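Local coordinates for protein transcription factor tau 138 kDa subunit (Saccharomyces cerevisiae, PDB 5AIM) that helps TFIIIC bind box B promoter DNA of tRNA genes for RNA polymerase III transcription, this chain being the subunit's central extended winged-helix domain, at residues Q13-I18 / V58-E63. Sequence-based numbering, arbitrary orientation.
Sequences QRQRAI and VDLMVE
Gln15, Ile18, Val58 and Met61 join helix 5-24 to the last two turns of helix 52-63, the short axes crossing at -72° and approaching to 10.0 Å, with Gln15 CA 7.1 Å from Val58 CA. Met61 lies between Gln15 and Ile18 and touches both. Its chain reaches across nearly straight as far as SD and then bends (chi3 77°), which turns CE toward helix 5-24, 3.6 Å from the backbone O of Gln15. The thioether runs antiparallel to both neighbours: SD lies 3.6 Å from Ile18 CG2, while the aliphatic part of Gln15 passes along the other flank and its OE1 stops 3.4 Å from Met61 CG. Cutting Met61 back to an alanine is likely to open a gap between Gln15 and Ile18, with the glutamine chain losing its flanking support. Ile18 divides its two branches, CG2 going to the sulfur and CD1 meeting Val58 CG2 at 3.7 Å, the two side chains crossing at about a right angle. Toward the exposed side, Gln15 NE2 sits 3.9 Å from Leu60 CD1 and makes a weak hydrogen bond to Ser11 OG. Arg14 forms a salt bridge to Asp57, and Leu67 packs on Ile18 and Met61. Helices 5-24 and 52-63 of this extended winged-helix domain are thus joined by buried apolar contact, graded outward to an amide, with Arg14 and Asp57 supplying the polar link alongside.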
loop_
_atom_site.group_PDB
_atom_site.type_symbol
_atom_site.label_atom_id
_atom_site.label_comp_id
_atom_site.label_asym_id
_atom_site.label_seq_id
_atom_site.Cartn_x
_atom_site.Cartn_y
_atom_site.Cartn_z
ATOM N N GLN A 13 4.905 10.138 -7.789
ATOM C CA GLN A 13 6.006 9.175 -7.773
ATOM C C GLN A 13 5.796 8.112 -6.684
ATOM O O GLN A 13 5.963 6.892 -6.916
ATOM C CB GLN A 13 7.340 9.902 -7.566
ATOM C CG GLN A 13 8.560 8.989 -7.651
ATOM C CD GLN A 13 9.854 9.702 -7.313
ATOM O OE1 GLN A 13 9.847 10.767 -6.697
ATOM N NE2 GLN A 13 10.975 9.115 -7.715
ATOM N N ARG A 14 5.425 8.572 -5.492
ATOM C CA ARG A 14 5.157 7.634 -4.400
ATOM C C ARG A 14 3.980 6.697 -4.706
ATOM O O ARG A 14 4.034 5.490 -4.405
ATOM C CB ARG A 14 4.948 8.373 -3.073
ATOM C CG ARG A 14 6.222 9.026 -2.558
ATOM C CD ARG A 14 6.049 9.641 -1.180
ATOM N NE ARG A 14 5.022 10.685 -1.150
ATOM C CZ ARG A 14 5.246 11.993 -1.216
ATOM N NH1 ARG A 14 6.477 12.481 -1.337
ATOM N NH2 ARG A 14 4.212 12.827 -1.165
ATOM N N GLN A 15 2.917 7.231 -5.307
ATOM C CA GLN A 15 1.824 6.368 -5.762
ATOM C C GLN A 15 2.267 5.315 -6.799
ATOM O O GLN A 15 1.873 4.134 -6.721
ATOM C CB GLN A 15 0.653 7.213 -6.280
ATOM C CG GLN A 15 -0.024 8.042 -5.198
ATOM C CD GLN A 15 -1.198 8.809 -5.726
ATOM O OE1 GLN A 15 -2.176 8.223 -6.172
ATOM N NE2 GLN A 15 -1.116 10.136 -5.678
ATOM N N ARG A 16 3.086 5.719 -7.767
ATOM C CA ARG A 16 3.622 4.736 -8.709
ATOM C C ARG A 16 4.411 3.648 -7.987
ATOM O O ARG A 16 4.319 2.453 -8.346
ATOM C CB ARG A 16 4.506 5.401 -9.767
ATOM C CG ARG A 16 3.752 6.269 -10.771
ATOM C CD ARG A 16 4.619 6.581 -11.994
ATOM N NE ARG A 16 5.924 7.142 -11.639
ATOM C CZ ARG A 16 6.167 8.427 -11.390
ATOM N NH1 ARG A 16 5.197 9.336 -11.446
ATOM N NH2 ARG A 16 7.400 8.805 -11.074
ATOM N N ALA A 17 5.213 4.061 -7.003
ATOM C CA ALA A 17 5.996 3.093 -6.220
ATOM C C ALA A 17 5.094 2.118 -5.463
ATOM O O ALA A 17 5.316 0.900 -5.479
ATOM C CB ALA A 17 6.915 3.810 -5.250
ATOM N N ILE A 18 4.089 2.649 -4.780
ATOM C CA ILE A 18 3.141 1.801 -4.057
ATOM C C ILE A 18 2.510 0.787 -5.008
ATOM O O ILE A 18 2.422 -0.411 -4.701
ATOM C CB ILE A 18 2.050 2.663 -3.394
ATOM C CG1 ILE A 18 2.658 3.468 -2.246
ATOM C CG2 ILE A 18 0.909 1.813 -2.860
ATOM C CD1 ILE A 18 1.821 4.664 -1.829
ATOM N N VAL A 58 -0.918 6.229 0.110
ATOM C CA VAL A 58 -1.759 5.041 0.211
ATOM C C VAL A 58 -3.236 5.454 0.338
ATOM O O VAL A 58 -4.117 4.919 -0.358
ATOM C CB VAL A 58 -1.358 4.164 1.404
ATOM C CG1 VAL A 58 -2.401 3.064 1.648
ATOM C CG2 VAL A 58 0.011 3.560 1.159
ATOM N N ASP A 59 -3.504 6.424 1.211
ATOM C CA ASP A 59 -4.877 6.881 1.419
ATOM C C ASP A 59 -5.466 7.467 0.133
ATOM O O ASP A 59 -6.621 7.170 -0.233
ATOM C CB ASP A 59 -4.945 7.918 2.541
ATOM C CG ASP A 59 -4.760 7.310 3.915
ATOM O OD1 ASP A 59 -4.872 6.073 4.045
ATOM O OD2 ASP A 59 -4.511 8.075 4.872
ATOM N N LEU A 60 -4.683 8.303 -0.553
ATOM C CA LEU A 60 -5.147 8.823 -1.838
ATOM C C LEU A 60 -5.516 7.686 -2.784
ATOM O O LEU A 60 -6.542 7.742 -3.470
ATOM C CB LEU A 60 -4.104 9.722 -2.497
ATOM C CG LEU A 60 -3.844 11.077 -1.850
ATOM C CD1 LEU A 60 -2.849 11.858 -2.687
ATOM C CD2 LEU A 60 -5.130 11.859 -1.682
ATOM N N MET A 61 -4.690 6.645 -2.813
ATOM C CA MET A 61 -4.983 5.495 -3.671
ATOM C C MET A 61 -6.214 4.688 -3.251
ATOM O O MET A 61 -6.972 4.216 -4.099
ATOM C CB MET A 61 -3.761 4.596 -3.767
ATOM C CG MET A 61 -2.624 5.296 -4.456
ATOM S SD MET A 61 -1.104 4.362 -4.406
ATOM C CE MET A 61 -1.426 3.126 -5.662
ATOM N N VAL A 62 -6.420 4.518 -1.952
ATOM C CA VAL A 62 -7.630 3.835 -1.508
ATOM C C VAL A 62 -8.867 4.650 -1.871
ATOM O O VAL A 62 -9.860 4.101 -2.359
ATOM C CB VAL A 62 -7.613 3.545 0.006
ATOM C CG1 VAL A 62 -8.979 3.039 0.483
ATOM C CG2 VAL A 62 -6.521 2.538 0.331
ATOM N N GLU A 63 -8.818 5.958 -1.638
ATOM C CA GLU A 63 -9.999 6.779 -1.886
ATOM C C GLU A 63 -10.362 6.858 -3.372
ATOM O O GLU A 63 -11.544 6.959 -3.713
ATOM C CB GLU A 63 -9.834 8.175 -1.279
ATOM C CG GLU A 63 -9.910 8.188 0.246
ATOM C CD GLU A 63 -11.197 7.579 0.778
ATOM O OE1 GLU A 63 -12.283 7.941 0.276
ATOM O OE2 GLU A 63 -11.121 6.730 1.692
#